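Local coordinates for aminotransferase, class I and II (Erwinia tasmaniensis, PDB 5Z0Q), which belongs to the class I and II aminotransferases, a fold type I family, and binds pyridoxal-5'-phosphate, at residues N12-I17 with L297-A302; D34-W39 with L378-R383; R301-M306 with Q372-A377. All blocks are in the same frame, centred on the assembly; numbering follows the deposited sequence.

All three contacts revolve around two helices, 290-313 and 371-385. Contact 3 joins these helices directly; it is partly buried and essentially apolar. Contacts 1 and 2 are surface contacts. In contact 1 the N-terminal loop puts a methylene on a tyrosine ring of helix 290-313, while in contact 2 helix 371-385 reaches the strand 36-38 region with an arginine salt bridge. Contact 3 touches both others: Ile17 rests on Gln372, and Leu36 and Leu38 pack on Ala377. Contacts 1 and 2 do not meet, their nearest atoms being about 8 Å apart.

Contact 1: N12-I17 with L297-A302; sequences NFDQRI and LDYLRA
A type I beta turn of the N-terminal segment, Phe13 to Arg16, lies against Tyr299 of helix 290-313, one of the helices of the C-terminal part of this fold type I aminotransferase. Two residues of the turn, Asp14 and Gln15, meet the ring in different ways. Asp14 sits over a face: its CB is 3.7 Å from the centroid of the Tyr299 ring and only 10° off the ring normal, a CH-pi contact placed almost over the middle. The methylene does the touching here, not the carboxylate. The phenol stands out from the helix because its CG is anti to the backbone N (chi1 -164°), which aims the ring at the turn. The CA atoms of Asp14 and Tyr299 are the nearest pair, 7.2 Å apart. Gln15 comes in at the ring edge instead. Its CG lies near the ring plane, 3.5 Å from Tyr299 CE1, and the extended side chain crosses that of the tyrosine at about a right angle, with the amide plane turned 71° from the ring. Although Asp14 O is 3.6 Å from Tyr299 OH, the two are not hydrogen-bonded. The hydroxyl is instead bonded to the backbone N of Arg371 at the start of helix 371-385, and the Arg371 side chain makes a cation-pi contact with the ring, so the tyrosine joins three elements: the turn, its own helix and helix 371-385. On the turn side, Gln15 CG lies beside the hydroxyl, 3.2 Å from Tyr299 OH.

Contact 2: D34-W39 with L378-R383; sequences DILPLW and LQRMTR
A salt bridge at the protein surface ties Asp34, just ahead of edge strand 36-38, to Arg380 of helix 371-385, with Leu36 packed against the arginine. The charged part is a single-point grip: Arg380 NH2 donates to Asp34 OD1 over 2.7 Å with an N-H...O angle of 154°. The oxygen is met on its syn side but well out of the carboxylate plane, and the carboxylate and guanidinium are strongly turned against each other, 78° between planes, so no paired, coplanar grip forms. A weak second bond runs from Arg380 NH1 to the backbone O of Asp34, 3.3 Å away. The stronger partner of NH1 is Gly348 O, where the chain enters strand 349-353. Leu36 supplies the apolar half of the contact. Its CG lies over one face of the guanidinium, displaced from its centre and 3.5 Å from Arg380 NH1, while Leu36 CD1 lies farther down the side chain, 3.9 Å from Arg380 CD. The arginine can span the gap because its CG is anti to the carbonyl carbon (chi1 -67°) and the chain then runs extended to NE; the nearest CA atoms, those of Leu36 and Arg380, are 9.4 Å apart. With NH2 held by Asp34 and NH1 hydrogen-bonded to Gly348, the guanidinium is fixed in rotation. Strand 36-38 pairs in parallel with strand 349-353, and helix 371-385 packs against this strand at the sheet's edge within the chain, an alpha/beta layering familiar from the small domain of fold type I aminotransferases.

Contact 3: R301-M306 with Q372-A377; sequences RANRDM and QLLEEA
Apolar packing carries this helix pair. Leu374 makes the main contact: its CG stands anti to the backbone N (chi1 -180°), sending CD2 onto helix 290-313, where it rests 3.7 Å from Asn303 CB and 3.4 Å from Asn303 O. The Asn303 and Leu374 side chains run antiparallel alongside one another, and the methyl lies against the base of the asparagine. Met306 adds a thioether beside it, its SD 4.4 Å from Leu374 CD2 and 4.2 Å from Glu375 CG, with the methionine chain bent at its last torsion and crossing the glutamate at a slant. Polar groups look elsewhere. The buried Asn303 ND2 makes weak hydrogen bonds to Phe367 O and Cys369 O, in the loop leading to helix 371-385. On another side of helix 290-313, Arg304 grips Asp305 OD1 with NE and NH2, 3.1 Å each. The segments run almost parallel, 10° between axes 10.9 Å apart. Around them, Arg371 packs on Ala302, Asn303 and Met306, Leu378 on Met306, and Ala377 turns to Leu36 and Leu38, placing helix 371-385 between helix 290-313 and edge strand 36-38.

Contact 1: N12-I17 with L297-A302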
loop_
_atom_site.group_PDB
_atom_site.type_symbol
_atom_site.label_atom_id
_atom_site.label_comp_id
_atom_site.label_asym_id
_atom_site.label_seq_id
_atom_site.Cartn_x
_atom_site.Cartn_y
_atom_site.Cartn_z
ATOM N N ASN A 12 -21.306 10.968 21.938
ATOM C CA ASN A 12 -20.899 11.341 20.590
ATOM C C ASN A 12 -21.312 12.777 20.288
ATOM O O ASN A 12 -22.425 13.202 20.609
ATOM C CB ASN A 12 -21.514 10.385 19.567
ATOM C CG ASN A 12 -21.232 8.927 19.885
ATOM O OD1 ASN A 12 -20.150 8.415 19.599
ATOM N ND2 ASN A 12 -22.211 8.248 20.475
ATOM N N PHE A 13 -20.398 13.534 19.665
ATOM C CA PHE A 13 -20.613 14.954 19.377
ATOM C C PHE A 13 -20.041 15.243 17.987
ATOM O O PHE A 13 -18.901 15.689 17.836
ATOM C CB PHE A 13 -19.978 15.838 20.449
ATOM C CG PHE A 13 -20.355 17.289 20.348
ATOM C CD1 PHE A 13 -21.537 17.752 20.906
ATOM C CD2 PHE A 13 -19.525 18.193 19.705
ATOM C CE1 PHE A 13 -21.886 19.088 20.821
ATOM C CE2 PHE A 13 -19.868 19.531 19.616
ATOM C CZ PHE A 13 -21.051 19.979 20.175
ATOM N N ASP A 14 -20.850 14.988 16.961
ATOM C CA ASP A 14 -20.442 15.216 15.580
ATOM C C ASP A 14 -20.441 16.691 15.195
ATOM O O ASP A 14 -20.066 17.016 14.063
ATOM C CB ASP A 14 -21.350 14.427 14.631
ATOM C CG ASP A 14 -21.025 12.943 14.610
ATOM O OD1 ASP A 14 -19.954 12.576 14.080
ATOM O OD2 ASP A 14 -21.829 12.142 15.133
ATOM N N GLN A 15 -20.845 17.584 16.096
ATOM C CA GLN A 15 -20.805 19.019 15.842
ATOM C C GLN A 15 -19.442 19.634 16.134
ATOM O O GLN A 15 -19.307 20.860 16.075
ATOM C CB GLN A 15 -21.880 19.732 16.668
ATOM C CG GLN A 15 -23.300 19.447 16.214
ATOM C CD GLN A 15 -24.336 20.200 17.025
ATOM O OE1 GLN A 15 -24.036 20.735 18.093
ATOM N NE2 GLN A 15 -25.563 20.246 16.520
ATOM N N ARG A 16 -18.439 18.817 16.445
ATOM C CA ARG A 16 -17.110 19.336 16.732
ATOM C C ARG A 16 -16.440 19.826 15.455
ATOM O O ARG A 16 -16.561 19.207 14.393
ATOM C CB ARG A 16 -16.254 18.259 17.402
ATOM C CG ARG A 16 -14.870 18.722 17.855
ATOM C CD ARG A 16 -14.958 19.715 19.009
ATOM N NE ARG A 16 -15.237 21.074 18.551
ATOM C CZ ARG A 16 -15.814 22.010 19.297
ATOM N NH1 ARG A 16 -16.031 23.218 18.794
ATOM N NH2 ARG A 16 -16.182 21.737 20.541
ATOM N N ILE A 17 -15.731 20.948 15.561
ATOM C CA ILE A 17 -15.007 21.540 14.441
ATOM C C ILE A 17 -13.516 21.410 14.717
ATOM O O ILE A 17 -13.021 21.894 15.743
ATOM C CB ILE A 17 -15.398 23.010 14.220
ATOM C CG1 ILE A 17 -16.836 23.110 13.704
ATOM C CG2 ILE A 17 -14.433 23.680 13.250
ATOM C CD1 ILE A 17 -17.228 24.500 13.242
ATOM N N LEU A 297 -25.093 8.321 11.171
ATOM C CA LEU A 297 -26.172 8.243 10.191
ATOM C C LEU A 297 -27.275 9.246 10.503
ATOM O O LEU A 297 -27.781 9.922 9.599
ATOM C CB LEU A 297 -26.737 6.824 10.138
ATOM C CG LEU A 297 -25.765 5.713 9.737
ATOM C CD1 LEU A 297 -26.481 4.374 9.659
ATOM C CD2 LEU A 297 -25.083 6.042 8.418
ATOM N N ASP A 298 -27.663 9.356 11.777
ATOM C CA ASP A 298 -28.672 10.340 12.156
ATOM C C ASP A 298 -28.183 11.756 11.885
ATOM O O ASP A 298 -28.948 12.608 11.417
ATOM C CB ASP A 298 -29.043 10.172 13.629
ATOM C CG ASP A 298 -29.600 8.795 13.941
ATOM O OD1 ASP A 298 -30.150 8.151 13.023
ATOM O OD2 ASP A 298 -29.490 8.358 15.106
ATOM N N TYR A 299 -26.907 12.023 12.166
ATOM C CA TYR A 299 -26.352 13.348 11.910
ATOM C C TYR A 299 -26.263 13.628 10.415
ATOM O O TYR A 299 -26.546 14.747 9.970
ATOM C CB TYR A 299 -24.976 13.468 12.563
ATOM C CG TYR A 299 -24.469 14.887 12.696
ATOM C CD1 TYR A 299 -24.796 15.658 13.803
ATOM C CD2 TYR A 299 -23.656 15.449 11.721
ATOM C CE1 TYR A 299 -24.332 16.952 13.934
ATOM C CE2 TYR A 299 -23.187 16.745 11.843
ATOM C CZ TYR A 299 -23.528 17.491 12.953
ATOM O OH TYR A 299 -23.067 18.780 13.084
ATOM N N LEU A 300 -25.881 12.623 9.623
ATOM C CA LEU A 300 -25.765 12.820 8.182
ATOM C C LEU A 300 -27.128 12.935 7.515
ATOM O O LEU A 300 -27.269 13.661 6.525
ATOM C CB LEU A 300 -24.959 11.684 7.554
ATOM C CG LEU A 300 -23.449 11.715 7.807
ATOM C CD1 LEU A 300 -22.760 10.550 7.118
ATOM C CD2 LEU A 300 -22.855 13.039 7.354
ATOM N N ARG A 301 -28.141 12.233 8.031
ATOM C CA ARG A 301 -29.480 12.371 7.466
ATOM C C ARG A 301 -30.035 13.767 7.713
ATOM O O ARG A 301 -30.675 14.352 6.830
ATOM C CB ARG A 301 -30.419 11.310 8.039
ATOM C CG ARG A 301 -31.876 11.522 7.645
ATOM C CD ARG A 301 -32.771 10.359 8.052
ATOM N NE ARG A 301 -32.521 9.911 9.418
ATOM C CZ ARG A 301 -32.047 8.708 9.731
ATOM N NH1 ARG A 301 -31.782 7.828 8.774
ATOM N NH2 ARG A 301 -31.847 8.381 11.001
ATOM N N ALA A 302 -29.795 14.321 8.904
ATOM C CA ALA A 302 -30.220 15.689 9.176
ATOM C C ALA A 302 -29.486 16.680 8.283
ATOM O O ALA A 302 -30.083 17.642 7.786
ATOM C CB ALA A 302 -30.001 16.024 10.651
#

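Contact 2: D34-W39 with L378-R383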
loop_
_atom_site.group_PDB
_atom_site.type_symbol
_atom_site.label_atom_id
_atom_site.label_comp_id
_atom_site.label_asym_id
_atom_site.label_seq_id
_atom_site.Cartn_x
_atom_site.Cartn_y
_atom_site.Cartn_z
ATOM N N ASP A 34 -10.139 31.707 0.498
ATOM C CA ASP A 34 -11.413 31.718 1.217
ATOM C C ASP A 34 -12.436 30.883 0.443
ATOM O O ASP A 34 -13.407 31.383 -0.128
ATOM C CB ASP A 34 -11.895 33.148 1.427
ATOM C CG ASP A 34 -13.114 33.230 2.330
ATOM O OD1 ASP A 34 -13.496 32.196 2.918
ATOM O OD2 ASP A 34 -13.692 34.330 2.451
ATOM N N ILE A 35 -12.193 29.575 0.431
ATOM C CA ILE A 35 -13.054 28.611 -0.244
ATOM C C ILE A 35 -13.281 27.436 0.698
ATOM O O ILE A 35 -12.324 26.900 1.268
ATOM C CB ILE A 35 -12.448 28.130 -1.577
ATOM C CG1 ILE A 35 -12.149 29.317 -2.495
ATOM C CG2 ILE A 35 -13.385 27.156 -2.269
ATOM C CD1 ILE A 35 -11.524 28.926 -3.816
ATOM N N LEU A 36 -14.538 27.037 0.856
ATOM C CA LEU A 36 -14.875 25.943 1.762
ATOM C C LEU A 36 -14.616 24.603 1.082
ATOM O O LEU A 36 -15.212 24.326 0.036
ATOM C CB LEU A 36 -16.332 26.037 2.195
ATOM C CG LEU A 36 -16.751 27.322 2.911
ATOM C CD1 LEU A 36 -18.198 27.229 3.373
ATOM C CD2 LEU A 36 -15.827 27.618 4.083
ATOM N N PRO A 37 -13.747 23.751 1.632
ATOM C CA PRO A 37 -13.500 22.441 1.011
ATOM C C PRO A 37 -14.659 21.479 1.212
ATOM O O PRO A 37 -14.924 21.038 2.335
ATOM C CB PRO A 37 -12.234 21.943 1.723
ATOM C CG PRO A 37 -11.684 23.137 2.459
ATOM C CD PRO A 37 -12.864 23.987 2.783
ATOM N N LEU A 38 -15.357 21.145 0.129
ATOM C CA LEU A 38 -16.492 20.228 0.177
ATOM C C LEU A 38 -16.430 19.259 -0.993
ATOM O O LEU A 38 -17.444 18.965 -1.635
ATOM C CB LEU A 38 -17.817 20.989 0.171
ATOM C CG LEU A 38 -18.012 22.062 1.244
ATOM C CD1 LEU A 38 -19.134 23.003 0.852
ATOM C CD2 LEU A 38 -18.292 21.427 2.597
ATOM N N TRP A 39 -15.233 18.741 -1.285
ATOM C CA TRP A 39 -15.008 17.974 -2.508
ATOM C C TRP A 39 -14.649 16.522 -2.213
ATOM O O TRP A 39 -15.493 15.644 -2.408
ATOM C CB TRP A 39 -13.941 18.666 -3.365
ATOM C CG TRP A 39 -12.613 18.867 -2.684
ATOM C CD1 TRP A 39 -12.350 19.672 -1.613
ATOM C CD2 TRP A 39 -11.367 18.255 -3.041
ATOM N NE1 TRP A 39 -11.022 19.591 -1.277
ATOM C CE2 TRP A 39 -10.395 18.730 -2.139
ATOM C CE3 TRP A 39 -10.980 17.350 -4.033
ATOM C CZ2 TRP A 39 -9.063 18.331 -2.199
ATOM C CZ3 TRP A 39 -9.658 16.956 -4.092
ATOM C CH2 TRP A 39 -8.715 17.445 -3.182
ATOM N N LEU A 378 -24.351 26.477 2.695
ATOM C CA LEU A 378 -25.646 26.747 2.081
ATOM C C LEU A 378 -25.875 28.240 1.881
ATOM O O LEU A 378 -26.505 28.641 0.896
ATOM C CB LEU A 378 -26.765 26.147 2.930
ATOM C CG LEU A 378 -26.798 24.620 2.979
ATOM C CD1 LEU A 378 -27.945 24.129 3.845
ATOM C CD2 LEU A 378 -26.908 24.062 1.572
ATOM N N GLN A 379 -25.376 29.076 2.795
ATOM C CA GLN A 379 -25.553 30.514 2.637
ATOM C C GLN A 379 -24.683 31.068 1.518
ATOM O O GLN A 379 -25.094 32.003 0.821
ATOM C CB GLN A 379 -25.259 31.230 3.956
ATOM C CG GLN A 379 -25.550 32.724 3.929
ATOM C CD GLN A 379 -26.980 33.042 3.522
ATOM O OE1 GLN A 379 -27.895 32.248 3.743
ATOM N NE2 GLN A 379 -27.177 34.209 2.919
ATOM N N ARG A 380 -23.486 30.507 1.323
ATOM C CA ARG A 380 -22.671 30.910 0.182
ATOM C C ARG A 380 -23.321 30.511 -1.136
ATOM O O ARG A 380 -23.134 31.193 -2.149
ATOM C CB ARG A 380 -21.270 30.307 0.288
ATOM C CG ARG A 380 -20.442 30.859 1.434
ATOM C CD ARG A 380 -18.984 30.447 1.312
ATOM N NE ARG A 380 -18.151 31.074 2.334
ATOM C CZ ARG A 380 -16.823 31.024 2.349
ATOM N NH1 ARG A 380 -16.172 30.376 1.393
ATOM N NH2 ARG A 380 -16.146 31.624 3.317
ATOM N N MET A 381 -24.083 29.414 -1.144
ATOM C CA MET A 381 -24.839 29.052 -2.337
ATOM C C MET A 381 -25.970 30.039 -2.589
ATOM O O MET A 381 -26.197 30.455 -3.731
ATOM C CB MET A 381 -25.389 27.633 -2.203
ATOM C CG MET A 381 -24.329 26.548 -2.197
ATOM S SD MET A 381 -25.036 24.907 -1.965
ATOM C CE MET A 381 -26.212 24.855 -3.314
ATOM N N THR A 382 -26.694 30.422 -1.533
ATOM C CA THR A 382 -27.747 31.421 -1.679
ATOM C C THR A 382 -27.172 32.760 -2.123
ATOM O O THR A 382 -27.732 33.424 -3.003
ATOM C CB THR A 382 -28.511 31.575 -0.363
ATOM O OG1 THR A 382 -29.127 30.329 -0.019
ATOM C CG2 THR A 382 -29.587 32.645 -0.484
ATOM N N ARG A 383 -26.046 33.164 -1.533
ATOM C CA ARG A 383 -25.432 34.436 -1.897
ATOM C C ARG A 383 -24.904 34.421 -3.326
ATOM O O ARG A 383 -24.877 35.466 -3.986
ATOM C CB ARG A 383 -24.309 34.771 -0.915
ATOM C CG ARG A 383 -23.754 36.180 -1.053
ATOM C CD ARG A 383 -22.671 36.461 -0.019
ATOM N NE ARG A 383 -23.101 36.128 1.337
ATOM C CZ ARG A 383 -22.639 35.097 2.037
ATOM N NH1 ARG A 383 -21.719 34.298 1.515
ATOM N NH2 ARG A 383 -23.090 34.869 3.263
#

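Contact 3: R301-M306 with Q372-A377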
loop_
_atom_site.group_PDB
_atom_site.type_symbol
_atom_site.label_atom_id
_atom_site.label_comp_id
_atom_site.label_asym_id
_atom_site.label_seq_id
_atom_site.Cartn_x
_atom_site.Cartn_y
_atom_site.Cartn_z
ATOM N N ARG A 301 -28.141 12.233 8.031
ATOM C CA ARG A 301 -29.480 12.371 7.466
ATOM C C ARG A 301 -30.035 13.767 7.713
ATOM O O ARG A 301 -30.675 14.352 6.830
ATOM C CB ARG A 301 -30.419 11.310 8.039
ATOM C CG ARG A 301 -31.876 11.522 7.645
ATOM C CD ARG A 301 -32.771 10.359 8.052
ATOM N NE ARG A 301 -32.521 9.911 9.418
ATOM C CZ ARG A 301 -32.047 8.708 9.731
ATOM N NH1 ARG A 301 -31.782 7.828 8.774
ATOM N NH2 ARG A 301 -31.847 8.381 11.001
ATOM N N ALA A 302 -29.795 14.321 8.904
ATOM C CA ALA A 302 -30.220 15.689 9.176
ATOM C C ALA A 302 -29.486 16.680 8.283
ATOM O O ALA A 302 -30.083 17.642 7.786
ATOM C CB ALA A 302 -30.001 16.024 10.651
ATOM N N ASN A 303 -28.186 16.459 8.063
ATOM C CA ASN A 303 -27.439 17.298 7.131
ATOM C C ASN A 303 -27.929 17.103 5.703
ATOM O O ASN A 303 -28.005 18.064 4.928
ATOM C CB ASN A 303 -25.944 16.996 7.230
ATOM C CG ASN A 303 -25.295 17.629 8.444
ATOM O OD1 ASN A 303 -25.975 18.051 9.379
ATOM N ND2 ASN A 303 -23.969 17.699 8.436
ATOM N N ARG A 304 -28.268 15.865 5.337
ATOM C CA ARG A 304 -28.737 15.588 3.984
ATOM C C ARG A 304 -30.075 16.264 3.714
ATOM O O ARG A 304 -30.273 16.873 2.656
ATOM C CB ARG A 304 -28.848 14.080 3.767
ATOM C CG ARG A 304 -29.346 13.692 2.389
ATOM C CD ARG A 304 -29.928 12.291 2.396
ATOM N NE ARG A 304 -31.159 12.214 3.178
ATOM C CZ ARG A 304 -31.906 11.120 3.292
ATOM N NH1 ARG A 304 -31.551 10.002 2.675
ATOM N NH2 ARG A 304 -33.010 11.145 4.024
ATOM N N ASP A 305 -31.011 16.162 4.664
ATOM C CA ASP A 305 -32.333 16.749 4.468
ATOM C C ASP A 305 -32.263 18.266 4.350
ATOM O O ASP A 305 -33.057 18.869 3.621
ATOM C CB ASP A 305 -33.262 16.347 5.614
ATOM C CG ASP A 305 -33.550 14.858 5.635
ATOM O OD1 ASP A 305 -33.040 14.138 4.750
ATOM O OD2 ASP A 305 -34.286 14.407 6.537
ATOM N N MET A 306 -31.320 18.897 5.051
ATOM C CA MET A 306 -31.174 20.345 4.948
ATOM C C MET A 306 -30.629 20.746 3.584
ATOM O O MET A 306 -31.131 21.689 2.960
ATOM C CB MET A 306 -30.265 20.859 6.063
ATOM C CG MET A 306 -30.253 22.369 6.209
ATOM S SD MET A 306 -29.040 22.906 7.427
ATOM C CE MET A 306 -29.364 21.730 8.735
ATOM N N GLN A 372 -22.673 23.288 11.501
ATOM C CA GLN A 372 -22.336 24.706 11.428
ATOM C C GLN A 372 -21.600 25.031 10.133
ATOM O O GLN A 372 -21.808 26.096 9.540
ATOM C CB GLN A 372 -21.499 25.110 12.640
ATOM C CG GLN A 372 -21.230 26.601 12.741
ATOM C CD GLN A 372 -20.257 26.945 13.851
ATOM O OE1 GLN A 372 -19.106 27.295 13.594
ATOM N NE2 GLN A 372 -20.717 26.849 15.093
ATOM N N LEU A 373 -20.738 24.120 9.675
ATOM C CA LEU A 373 -20.042 24.335 8.412
ATOM C C LEU A 373 -20.972 24.141 7.220
ATOM O O LEU A 373 -20.776 24.768 6.173
ATOM C CB LEU A 373 -18.836 23.401 8.309
ATOM C CG LEU A 373 -17.934 23.574 7.084
ATOM C CD1 LEU A 373 -17.419 25.003 6.992
ATOM C CD2 LEU A 373 -16.779 22.584 7.118
ATOM N N LEU A 374 -21.987 23.284 7.359
ATOM C CA LEU A 374 -22.942 23.101 6.272
ATOM C C LEU A 374 -23.808 24.340 6.084
ATOM O O LEU A 374 -24.109 24.726 4.948
ATOM C CB LEU A 374 -23.815 21.874 6.536
ATOM C CG LEU A 374 -24.861 21.567 5.461
ATOM C CD1 LEU A 374 -24.186 21.270 4.133
ATOM C CD2 LEU A 374 -25.754 20.412 5.881
ATOM N N GLU A 375 -24.220 24.974 7.186
ATOM C CA GLU A 375 -25.028 26.186 7.088
ATOM C C GLU A 375 -24.263 27.304 6.392
ATOM O O GLU A 375 -24.831 28.046 5.582
ATOM C CB GLU A 375 -25.482 26.627 8.479
ATOM C CG GLU A 375 -26.409 25.644 9.174
ATOM C CD GLU A 375 -26.654 26.001 10.626
ATOM O OE1 GLU A 375 -25.944 26.887 11.149
ATOM O OE2 GLU A 375 -27.555 25.397 11.247
ATOM N N GLU A 376 -22.968 27.440 6.693
ATOM C CA GLU A 376 -22.155 28.437 6.005
ATOM C C GLU A 376 -22.018 28.119 4.522
ATOM O O GLU A 376 -21.952 29.035 3.696
ATOM C CB GLU A 376 -20.776 28.534 6.657
ATOM C CG GLU A 376 -20.806 28.984 8.108
ATOM C CD GLU A 376 -19.423 29.039 8.731
ATOM O OE1 GLU A 376 -18.441 28.703 8.035
ATOM O OE2 GLU A 376 -19.321 29.418 9.917
ATOM N N ALA A 377 -21.973 26.832 4.167
ATOM C CA ALA A 377 -21.909 26.457 2.759
ATOM C C ALA A 377 -23.220 26.763 2.047
ATOM O O ALA A 377 -23.216 27.259 0.914
ATOM C CB ALA A 377 -21.561 24.975 2.628
#